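Local atomic coordinates of Lmo0325 protein (Listeria monocytogenes EGD-e, PDB entry 4RYK), a protein that probably binds DNA through an N-terminal helix-turn-helix domain and is a putative transcriptional regulator with an Rgg-type helical C-terminal domain. Residues F244-M258 with Q269-Y282. Residues are numbered along the deposited sequence; the frame is centred on the assembly and turned at random.
Sequences FYRIVANYYQGAIWM and QAKRAIQTWKELHY
The indole of Trp277 has Ile247 over one face and Val248 at its edge. CG2 of Ile247 lies 3.6 Å from the centroid of the five-membered ring, a CH-pi contact. CG2 of Val248 meets CZ2 of Trp277 in the ring plane at 3.6 Å. Tyr289 of helix 283-300 stacks on the same indole. The two segments form an antiparallel helical hairpin in the C-terminal Rgg-type, TPR-like domain; the axes of 244-258 and 269-279 come within 7.7 Å, with 156° between their N-to-C directions.

Phe244, Trp277 and Tyr282 make an aromatic cluster at one end. Phe244, with CG anti to the backbone N (chi1 178°), swings its ring out to both partners. Its edge meets the face of Tyr282, with CD2 above the ring centre and the planes 68° apart. The hydroxyl of Tyr282 bonds to Ser239 O of the second subunit. A Schellman motif with His281 at positive phi ends helix 263-279 just before this tyrosine.

Midway, Ala273 CB packs on Tyr251 CB at 3.9 Å. At the other end Gln269 is a knob among Asn250, Gln253, Gly254 and Trp257. Its OE1 lies at the edge of the Trp257 ring, 3.7 Å from CZ3. Its NE2 donates to Asn250 O at 3.2 Å, and Gly254 N reaches that oxygen from the opposite face of the carbonyl plane.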
ATOM      1  N   PHE A 244       5.488  -2.693  10.845  1.00 33.91           N
ATOM      2  CA  PHE A 244       4.824  -3.673  11.672  1.00 34.12           C
ATOM      3  C   PHE A 244       5.509  -5.050  11.592  1.00 33.38           C
ATOM      4  O   PHE A 244       5.697  -5.742  12.589  1.00 34.28           O
ATOM      5  CB  PHE A 244       3.340  -3.778  11.269  1.00 35.18           C
ATOM      6  CG  PHE A 244       2.558  -4.826  12.047  1.00 36.10           C
ATOM      7  CD1 PHE A 244       2.472  -6.131  11.595  1.00 34.74           C
ATOM      8  CD2 PHE A 244       1.910  -4.494  13.245  1.00 36.77           C
ATOM      9  CE1 PHE A 244       1.760  -7.100  12.314  1.00 34.17           C
ATOM     10  CE2 PHE A 244       1.191  -5.450  13.961  1.00 37.86           C
ATOM     11  CZ  PHE A 244       1.129  -6.752  13.511  1.00 34.55           C
ATOM     12  N   TYR A 245       5.841  -5.470  10.402  1.00 32.47           N
ATOM     13  CA  TYR A 245       6.456  -6.758  10.225  1.00 33.76           C
ATOM     14  C   TYR A 245       7.905  -6.817  10.664  1.00 32.97           C
ATOM     15  O   TYR A 245       8.438  -7.894  10.880  1.00 32.74           O
ATOM     16  CB  TYR A 245       6.288  -7.245   8.780  1.00 34.58           C
ATOM     17  CG  TYR A 245       4.872  -7.651   8.530  1.00 33.34           C
ATOM     18  CD1 TYR A 245       4.375  -8.807   9.065  1.00 35.96           C
ATOM     19  CD2 TYR A 245       4.024  -6.846   7.804  1.00 36.03           C
ATOM     20  CE1 TYR A 245       3.044  -9.194   8.889  1.00 38.72           C
ATOM     21  CE2 TYR A 245       2.707  -7.200   7.612  1.00 37.48           C
ATOM     22  CZ  TYR A 245       2.225  -8.395   8.143  1.00 39.69           C
ATOM     23  OH  TYR A 245       0.921  -8.762   7.914  1.00 50.38           O
ATOM     24  N   ARG A 246       8.557  -5.673  10.829  1.00 34.60           N
ATOM     25  CA  ARG A 246       9.882  -5.657  11.437  1.00 32.82           C
ATOM     26  C   ARG A 246       9.748  -6.012  12.918  1.00 34.78           C
ATOM     27  O   ARG A 246      10.644  -6.594  13.512  1.00 35.71           O
ATOM     28  CB  ARG A 246      10.550  -4.299  11.253  1.00 33.45           C
ATOM     29  CG  ARG A 246      10.727  -3.958   9.789  1.00 34.73           C
ATOM     30  CD  ARG A 246      11.618  -2.753   9.652  1.00 35.98           C
ATOM     31  NE  ARG A 246      11.707  -2.259   8.284  1.00 36.21           N
ATOM     32  CZ  ARG A 246      12.577  -1.346   7.884  1.00 36.60           C
ATOM     33  NH1 ARG A 246      13.417  -0.838   8.752  1.00 39.50           N
ATOM     34  NH2 ARG A 246      12.600  -0.925   6.628  1.00 38.86           N
ATOM     35  N   ILE A 247       8.604  -5.685  13.524  1.00 35.57           N
ATOM     36  CA  ILE A 247       8.400  -6.010  14.925  1.00 34.21           C
ATOM     37  C   ILE A 247       8.221  -7.529  15.011  1.00 34.46           C
ATOM     38  O   ILE A 247       8.820  -8.212  15.863  1.00 33.95           O
ATOM     39  CB  ILE A 247       7.166  -5.310  15.533  1.00 33.79           C
ATOM     40  CG1 ILE A 247       7.245  -3.787  15.414  1.00 34.95           C
ATOM     41  CG2 ILE A 247       7.041  -5.657  17.016  1.00 33.24           C
ATOM     42  CD1 ILE A 247       5.891  -3.132  15.691  1.00 35.71           C
ATOM     43  N   VAL A 248       7.408  -8.034  14.103  1.00 33.68           N
ATOM     44  CA  VAL A 248       7.158  -9.483  14.008  1.00 33.95           C
ATOM     45  C   VAL A 248       8.462 -10.237  13.853  1.00 34.64           C
ATOM     46  O   VAL A 248       8.711 -11.219  14.593  1.00 35.93           O
ATOM     47  CB  VAL A 248       6.219  -9.827  12.863  1.00 33.26           C
ATOM     48  CG1 VAL A 248       6.022 -11.338  12.799  1.00 35.70           C
ATOM     49  CG2 VAL A 248       4.865  -9.144  13.028  1.00 35.13           C
ATOM     50  N   ALA A 249       9.301  -9.775  12.920  1.00 34.54           N
ATOM     51  CA  ALA A 249      10.645 -10.372  12.723  1.00 37.22           C
ATOM     52  C   ALA A 249      11.508 -10.323  13.990  1.00 38.42           C
ATOM     53  O   ALA A 249      12.195 -11.295  14.320  1.00 38.75           O
ATOM     54  CB  ALA A 249      11.373  -9.688  11.582  1.00 36.51           C
ATOM     55  N   ASN A 250      11.448  -9.211  14.722  1.00 38.17           N
ATOM     56  CA  ASN A 250      12.175  -9.125  15.982  1.00 38.36           C
ATOM     57  C   ASN A 250      11.665 -10.145  16.991  1.00 38.26           C
ATOM     58  O   ASN A 250      12.481 -10.764  17.691  1.00 36.86           O
ATOM     59  CB  ASN A 250      12.123  -7.732  16.623  1.00 38.00           C
ATOM     60  CG  ASN A 250      13.046  -6.713  15.943  1.00 41.17           C
ATOM     61  OD1 ASN A 250      13.937  -7.059  15.168  1.00 44.34           O
ATOM     62  ND2 ASN A 250      12.840  -5.440  16.264  1.00 38.93           N
ATOM     63  N   TYR A 251      10.334 -10.306  17.083  1.00 37.87           N
ATOM     64  CA  TYR A 251       9.755 -11.322  17.933  1.00 39.74           C
ATOM     65  C   TYR A 251      10.299 -12.738  17.597  1.00 41.58           C
ATOM     66  O   TYR A 251      10.802 -13.456  18.458  1.00 41.82           O
ATOM     67  CB  TYR A 251       8.221 -11.331  17.861  1.00 40.85           C
ATOM     68  CG  TYR A 251       7.702 -12.456  18.716  1.00 41.78           C
ATOM     69  CD1 TYR A 251       7.529 -13.724  18.191  1.00 44.32           C
ATOM     70  CD2 TYR A 251       7.449 -12.257  20.072  1.00 41.78           C
ATOM     71  CE1 TYR A 251       7.115 -14.789  18.994  1.00 43.61           C
ATOM     72  CE2 TYR A 251       7.041 -13.286  20.885  1.00 44.85           C
ATOM     73  CZ  TYR A 251       6.879 -14.563  20.354  1.00 48.60           C
ATOM     74  OH  TYR A 251       6.467 -15.573  21.195  1.00 51.17           O
ATOM     75  N   TYR A 252      10.180 -13.145  16.346  1.00 40.24           N
ATOM     76  CA  TYR A 252      10.641 -14.490  15.967  1.00 41.51           C
ATOM     77  C   TYR A 252      12.165 -14.719  16.088  1.00 41.15           C
ATOM     78  O   TYR A 252      12.595 -15.831  16.394  1.00 41.71           O
ATOM     79  CB  TYR A 252      10.097 -14.893  14.579  1.00 40.26           C
ATOM     80  CG  TYR A 252       8.605 -15.153  14.609  1.00 41.05           C
ATOM     81  CD1 TYR A 252       8.073 -16.182  15.386  1.00 43.95           C
ATOM     82  CD2 TYR A 252       7.728 -14.395  13.864  1.00 40.34           C
ATOM     83  CE1 TYR A 252       6.711 -16.431  15.423  1.00 44.28           C
ATOM     84  CE2 TYR A 252       6.349 -14.624  13.900  1.00 40.46           C
ATOM     85  CZ  TYR A 252       5.849 -15.618  14.693  1.00 44.61           C
ATOM     86  OH  TYR A 252       4.499 -15.854  14.736  1.00 47.04           O
ATOM     87  N   GLN A 253      12.971 -13.679  15.911  1.00 41.29           N
ATOM     88  CA  GLN A 253      14.426 -13.780  16.072  1.00 41.29           C
ATOM     89  C   GLN A 253      14.686 -14.074  17.555  1.00 44.05           C
ATOM     90  O   GLN A 253      15.551 -14.899  17.920  1.00 43.01           O
ATOM     91  CB  GLN A 253      15.126 -12.500  15.617  1.00 43.71           C
ATOM     92  CG  GLN A 253      16.643 -12.493  15.777  1.00 48.63           C
ATOM     93  CD  GLN A 253      17.319 -13.653  15.045  1.00 52.58           C
ATOM     94  OE1 GLN A 253      17.706 -13.496  13.906  1.00 60.44           O
ATOM     95  NE2 GLN A 253      17.399 -14.835  15.675  1.00 53.23           N
ATOM     96  N   GLY A 254      13.864 -13.457  18.405  1.00 43.65           N
ATOM     97  CA  GLY A 254      13.934 -13.699  19.835  1.00 45.68           C
ATOM     98  C   GLY A 254      13.673 -15.153  20.167  1.00 47.39           C
ATOM     99  O   GLY A 254      14.434 -15.779  20.880  1.00 47.77           O
ATOM    100  N   ALA A 255      12.600 -15.689  19.612  1.00 45.05           N
ATOM    101  CA  ALA A 255      12.211 -17.067  19.879  1.00 46.94           C
ATOM    102  C   ALA A 255      13.296 -18.042  19.406  1.00 48.06           C
ATOM    103  O   ALA A 255      13.641 -18.985  20.106  1.00 49.81           O
ATOM    104  CB  ALA A 255      10.895 -17.365  19.163  1.00 45.48           C
ATOM    105  N   ILE A 256      13.820 -17.809  18.206  1.00 47.21           N
ATOM    106  CA  ILE A 256      14.870 -18.643  17.670  1.00 49.51           C
ATOM    107  C   ILE A 256      16.151 -18.578  18.492  1.00 50.79           C
ATOM    108  O   ILE A 256      16.810 -19.604  18.718  1.00 50.49           O
ATOM    109  CB  ILE A 256      15.135 -18.317  16.210  1.00 50.42           C
ATOM    110  CG1 ILE A 256      13.887 -18.702  15.383  1.00 48.65           C
ATOM    111  CG2 ILE A 256      16.370 -19.071  15.728  1.00 52.42           C
ATOM    112  CD1 ILE A 256      13.997 -18.416  13.904  1.00 49.25           C
ATOM    113  N   TRP A 257      16.490 -17.401  18.967  1.00 49.37           N
ATOM    114  CA  TRP A 257      17.605 -17.305  19.895  1.00 51.93           C
ATOM    115  C   TRP A 257      17.394 -18.165  21.126  1.00 54.18           C
ATOM    116  O   TRP A 257      18.335 -18.846  21.579  1.00 58.16           O
ATOM    117  CB  TRP A 257      17.878 -15.859  20.305  1.00 50.59           C
ATOM    118  CG  TRP A 257      18.642 -15.096  19.265  1.00 51.15           C
ATOM    119  CD1 TRP A 257      19.465 -15.608  18.313  1.00 53.20           C
ATOM    120  CD2 TRP A 257      18.661 -13.677  19.086  1.00 50.00           C
ATOM    121  NE1 TRP A 257      19.991 -14.596  17.553  1.00 53.18           N
ATOM    122  CE2 TRP A 257      19.529 -13.401  18.020  1.00 50.81           C
ATOM    123  CE3 TRP A 257      18.048 -12.609  19.750  1.00 50.48           C
ATOM    124  CZ2 TRP A 257      19.779 -12.099  17.570  1.00 51.28           C
ATOM    125  CZ3 TRP A 257      18.313 -11.312  19.317  1.00 50.17           C
ATOM    126  CH2 TRP A 257      19.172 -11.073  18.233  1.00 48.95           C
HETATM  127  N   MSE A 258      16.183 -18.176  21.668  1.00 51.89           N
HETATM  128  CA  MSE A 258      15.919 -19.006  22.844  1.00 55.22           C
HETATM  129  C   MSE A 258      16.156 -20.458  22.542  1.00 57.89           C
HETATM  130  O   MSE A 258      16.741 -21.170  23.315  1.00 64.67           O
HETATM  131  CB  MSE A 258      14.506 -18.792  23.376  1.00 55.04           C
HETATM  132  CG  MSE A 258      14.366 -17.373  23.892  1.00 52.76           C
HETATM  133 SE   MSE A 258      12.748 -17.082  24.947  0.71 50.16          SE
HETATM  134  CE  MSE A 258      11.616 -16.458  23.487  1.00 49.60           C
ATOM    135  N   GLN A 269      14.433  -9.891  23.749  1.00 48.98           N
ATOM    136  CA  GLN A 269      14.064  -9.379  22.462  1.00 47.47           C
ATOM    137  C   GLN A 269      12.585  -9.608  22.191  1.00 46.01           C
ATOM    138  O   GLN A 269      11.918  -8.743  21.652  1.00 41.45           O
ATOM    139  CB  GLN A 269      14.880 -10.067  21.409  1.00 51.73           C
ATOM    140  CG  GLN A 269      14.387  -9.814  20.003  1.00 54.48           C
ATOM    141  CD  GLN A 269      15.363  -9.046  19.201  1.00 52.46           C
ATOM    142  OE1 GLN A 269      16.168  -8.317  19.750  1.00 59.48           O
ATOM    143  NE2 GLN A 269      15.332  -9.239  17.899  1.00 53.59           N
ATOM    144  N   ALA A 270      12.094 -10.792  22.529  1.00 45.38           N
ATOM    145  CA  ALA A 270      10.684 -11.142  22.345  1.00 43.10           C
ATOM    146  C   ALA A 270       9.772 -10.268  23.206  1.00 44.77           C
ATOM    147  O   ALA A 270       8.739  -9.804  22.744  1.00 44.36           O
ATOM    148  CB  ALA A 270      10.459 -12.613  22.685  1.00 44.13           C
ATOM    149  N   LYS A 271      10.138 -10.082  24.463  1.00 44.71           N
ATOM    150  CA  LYS A 271       9.435  -9.156  25.350  1.00 50.85           C
ATOM    151  C   LYS A 271       9.459  -7.712  24.840  1.00 46.93           C
ATOM    152  O   LYS A 271       8.505  -6.995  24.999  1.00 45.84           O
ATOM    153  CB  LYS A 271      10.040  -9.212  26.753  1.00 56.76           C
ATOM    154  CG  LYS A 271       9.773 -10.534  27.468  1.00 64.13           C
ATOM    155  CD  LYS A 271       8.407 -10.553  28.153  1.00 71.45           C
ATOM    156  CE  LYS A 271       8.483  -9.929  29.550  1.00 78.89           C
ATOM    157  NZ  LYS A 271       7.171  -9.916  30.269  1.00 84.82           N
ATOM    158  N   ARG A 272      10.551  -7.314  24.217  1.00 44.94           N
ATOM    159  CA  ARG A 272      10.640  -5.974  23.679  1.00 46.46           C
ATOM    160  C   ARG A 272       9.667  -5.805  22.472  1.00 43.64           C
ATOM    161  O   ARG A 272       9.027  -4.760  22.304  1.00 40.76           O
ATOM    162  CB  ARG A 272      12.069  -5.688  23.303  1.00 49.33           C
ATOM    163  CG  ARG A 272      12.238  -4.417  22.533  1.00 58.78           C
ATOM    164  CD  ARG A 272      12.491  -3.302  23.484  1.00 68.11           C
ATOM    165  NE  ARG A 272      11.326  -2.742  24.152  1.00 76.77           N
ATOM    166  CZ  ARG A 272      10.550  -1.760  23.678  1.00 87.22           C
ATOM    167  NH1 ARG A 272       9.555  -1.301  24.432  1.00 88.00           N
ATOM    168  NH2 ARG A 272      10.747  -1.235  22.465  1.00 91.98           N
ATOM    169  N   ALA A 273       9.525  -6.837  21.646  1.00 41.18           N
ATOM    170  CA  ALA A 273       8.604  -6.746  20.542  1.00 39.33           C
ATOM    171  C   ALA A 273       7.153  -6.586  21.047  1.00 39.72           C
ATOM    172  O   ALA A 273       6.411  -5.744  20.554  1.00 38.08           O
ATOM    173  CB  ALA A 273       8.725  -7.946  19.644  1.00 40.90           C
ATOM    174  N   ILE A 274       6.770  -7.385  22.029  1.00 38.17           N
ATOM    175  CA  ILE A 274       5.453  -7.272  22.635  1.00 40.68           C
ATOM    176  C   ILE A 274       5.189  -5.875  23.215  1.00 42.21           C
ATOM    177  O   ILE A 274       4.121  -5.299  23.004  1.00 42.07           O
ATOM    178  CB  ILE A 274       5.318  -8.357  23.705  1.00 42.55           C
ATOM    179  CG1 ILE A 274       5.140  -9.696  23.009  1.00 44.17           C
ATOM    180  CG2 ILE A 274       4.168  -8.093  24.692  1.00 44.58           C
ATOM    181  CD1 ILE A 274       5.410 -10.877  23.914  1.00 46.22           C
ATOM    182  N   GLN A 275       6.155  -5.341  23.941  1.00 42.35           N
ATOM    183  CA  GLN A 275       6.040  -3.987  24.486  1.00 44.49           C
ATOM    184  C   GLN A 275       5.921  -2.949  23.391  1.00 42.78           C
ATOM    185  O   GLN A 275       5.252  -1.939  23.559  1.00 40.98           O
ATOM    186  CB  GLN A 275       7.270  -3.701  25.348  1.00 50.31           C
ATOM    187  CG  GLN A 275       7.325  -2.373  26.088  1.00 57.86           C
ATOM    188  CD  GLN A 275       6.133  -2.066  26.987  1.00 67.07           C
ATOM    189  OE1 GLN A 275       5.529  -2.965  27.607  1.00 66.93           O
ATOM    190  NE2 GLN A 275       5.789  -0.756  27.068  1.00 70.79           N
ATOM    191  N   THR A 276       6.596  -3.189  22.270  1.00 40.28           N
ATOM    192  CA  THR A 276       6.564  -2.280  21.159  1.00 39.68           C
ATOM    193  C   THR A 276       5.196  -2.285  20.539  1.00 39.39           C
ATOM    194  O   THR A 276       4.657  -1.228  20.228  1.00 35.49           O
ATOM    195  CB  THR A 276       7.634  -2.600  20.109  1.00 39.02           C
ATOM    196  OG1 THR A 276       8.936  -2.427  20.684  1.00 39.04           O
ATOM    197  CG2 THR A 276       7.515  -1.636  18.961  1.00 40.06           C
ATOM    198  N   TRP A 277       4.606  -3.461  20.351  1.00 37.33           N
ATOM    199  CA  TRP A 277       3.235  -3.486  19.858  1.00 37.35           C
ATOM    200  C   TRP A 277       2.296  -2.701  20.805  1.00 39.01           C
ATOM    201  O   TRP A 277       1.365  -2.009  20.338  1.00 36.47           O
ATOM    202  CB  TRP A 277       2.708  -4.908  19.693  1.00 38.63           C
ATOM    203  CG  TRP A 277       3.155  -5.578  18.423  1.00 37.51           C
ATOM    204  CD1 TRP A 277       3.035  -5.092  17.169  1.00 36.21           C
ATOM    205  CD2 TRP A 277       3.741  -6.859  18.301  1.00 36.51           C
ATOM    206  NE1 TRP A 277       3.520  -5.973  16.270  1.00 37.19           N
ATOM    207  CE2 TRP A 277       3.986  -7.069  16.949  1.00 37.27           C
ATOM    208  CE3 TRP A 277       4.142  -7.833  19.217  1.00 41.18           C
ATOM    209  CZ2 TRP A 277       4.561  -8.233  16.468  1.00 36.39           C
ATOM    210  CZ3 TRP A 277       4.740  -8.964  18.752  1.00 38.24           C
ATOM    211  CH2 TRP A 277       4.932  -9.164  17.379  1.00 37.97           C
ATOM    212  N   LYS A 278       2.534  -2.795  22.110  1.00 39.70           N
ATOM    213  CA  LYS A 278       1.715  -2.041  23.065  1.00 44.44           C
ATOM    214  C   LYS A 278       1.909  -0.570  22.908  1.00 41.81           C
ATOM    215  O   LYS A 278       0.932   0.164  22.884  1.00 40.33           O
ATOM    216  CB  LYS A 278       1.999  -2.379  24.516  1.00 49.68           C
ATOM    217  CG  LYS A 278       1.463  -3.738  24.864  1.00 55.82           C
ATOM    218  CD  LYS A 278       1.786  -4.131  26.285  1.00 60.52           C
ATOM    219  CE  LYS A 278       1.376  -5.570  26.517  1.00 63.44           C
ATOM    220  NZ  LYS A 278       1.719  -6.000  27.895  1.00 70.72           N
ATOM    221  N   GLU A 279       3.160  -0.159  22.782  1.00 40.23           N
ATOM    222  CA  GLU A 279       3.468   1.268  22.730  1.00 43.00           C
ATOM    223  C   GLU A 279       2.927   1.914  21.467  1.00 40.04           C
ATOM    224  O   GLU A 279       2.674   3.111  21.449  1.00 41.58           O
ATOM    225  CB  GLU A 279       4.949   1.451  22.798  1.00 43.18           C
ATOM    226  CG  GLU A 279       5.495   1.128  24.162  1.00 48.38           C
ATOM    227  CD  GLU A 279       7.005   1.169  24.186  1.00 50.90           C
ATOM    228  OE1 GLU A 279       7.600   1.243  23.092  1.00 55.65           O
ATOM    229  OE2 GLU A 279       7.587   1.137  25.278  1.00 50.59           O
ATOM    230  N   LEU A 280       2.759   1.098  20.422  1.00 37.60           N
ATOM    231  CA  LEU A 280       2.238   1.569  19.147  1.00 38.05           C
ATOM    232  C   LEU A 280       0.752   1.279  18.977  1.00 37.31           C
ATOM    233  O   LEU A 280       0.254   1.399  17.878  1.00 38.67           O
ATOM    234  CB  LEU A 280       3.014   0.995  17.939  1.00 35.24           C
ATOM    235  CG  LEU A 280       4.529   1.254  17.918  1.00 37.02           C
ATOM    236  CD1 LEU A 280       5.152   0.616  16.699  1.00 38.79           C
ATOM    237  CD2 LEU A 280       4.854   2.732  17.904  1.00 38.94           C
ATOM    238  N   HIS A 281       0.065   0.961  20.064  1.00 39.34           N
ATOM    239  CA  HIS A 281      -1.403   0.894  20.126  1.00 41.48           C
ATOM    240  C   HIS A 281      -1.934  -0.300  19.282  1.00 42.48           C
ATOM    241  O   HIS A 281      -3.006  -0.233  18.690  1.00 42.09           O
ATOM    242  CB  HIS A 281      -2.023   2.261  19.765  1.00 42.55           C
ATOM    243  CG  HIS A 281      -1.227   3.430  20.270  1.00 46.43           C
ATOM    244  ND1 HIS A 281      -1.132   3.748  21.603  1.00 51.04           N
ATOM    245  CD2 HIS A 281      -0.455   4.337  19.620  1.00 49.93           C
ATOM    246  CE1 HIS A 281      -0.322   4.776  21.760  1.00 53.66           C
ATOM    247  NE2 HIS A 281       0.100   5.155  20.569  1.00 50.35           N
ATOM    248  N   TYR A 282      -1.130  -1.370  19.197  1.00 42.56           N
ATOM    249  CA  TYR A 282      -1.581  -2.643  18.655  1.00 40.14           C
ATOM    250  C   TYR A 282      -1.798  -3.581  19.824  1.00 41.56           C
ATOM    251  O   TYR A 282      -1.161  -4.632  19.909  1.00 42.36           O
ATOM    252  CB  TYR A 282      -0.538  -3.254  17.686  1.00 37.05           C
ATOM    253  CG  TYR A 282      -0.314  -2.504  16.386  1.00 35.53           C
ATOM    254  CD1 TYR A 282      -1.234  -2.571  15.370  1.00 36.52           C
ATOM    255  CD2 TYR A 282       0.833  -1.741  16.188  1.00 36.04           C
ATOM    256  CE1 TYR A 282      -1.046  -1.902  14.202  1.00 38.33           C
ATOM    257  CE2 TYR A 282       1.032  -1.016  15.019  1.00 34.13           C
ATOM    258  CZ  TYR A 282       0.101  -1.100  14.033  1.00 36.29           C
ATOM    259  OH  TYR A 282       0.288  -0.442  12.856  1.00 36.50           O
TER
HETATM  260  O   HOH W   1      16.395  -9.414  15.386  1.00 54.23           O
HETATM  261  O   HOH W   2      17.160  -6.956  16.196  1.00 67.22           O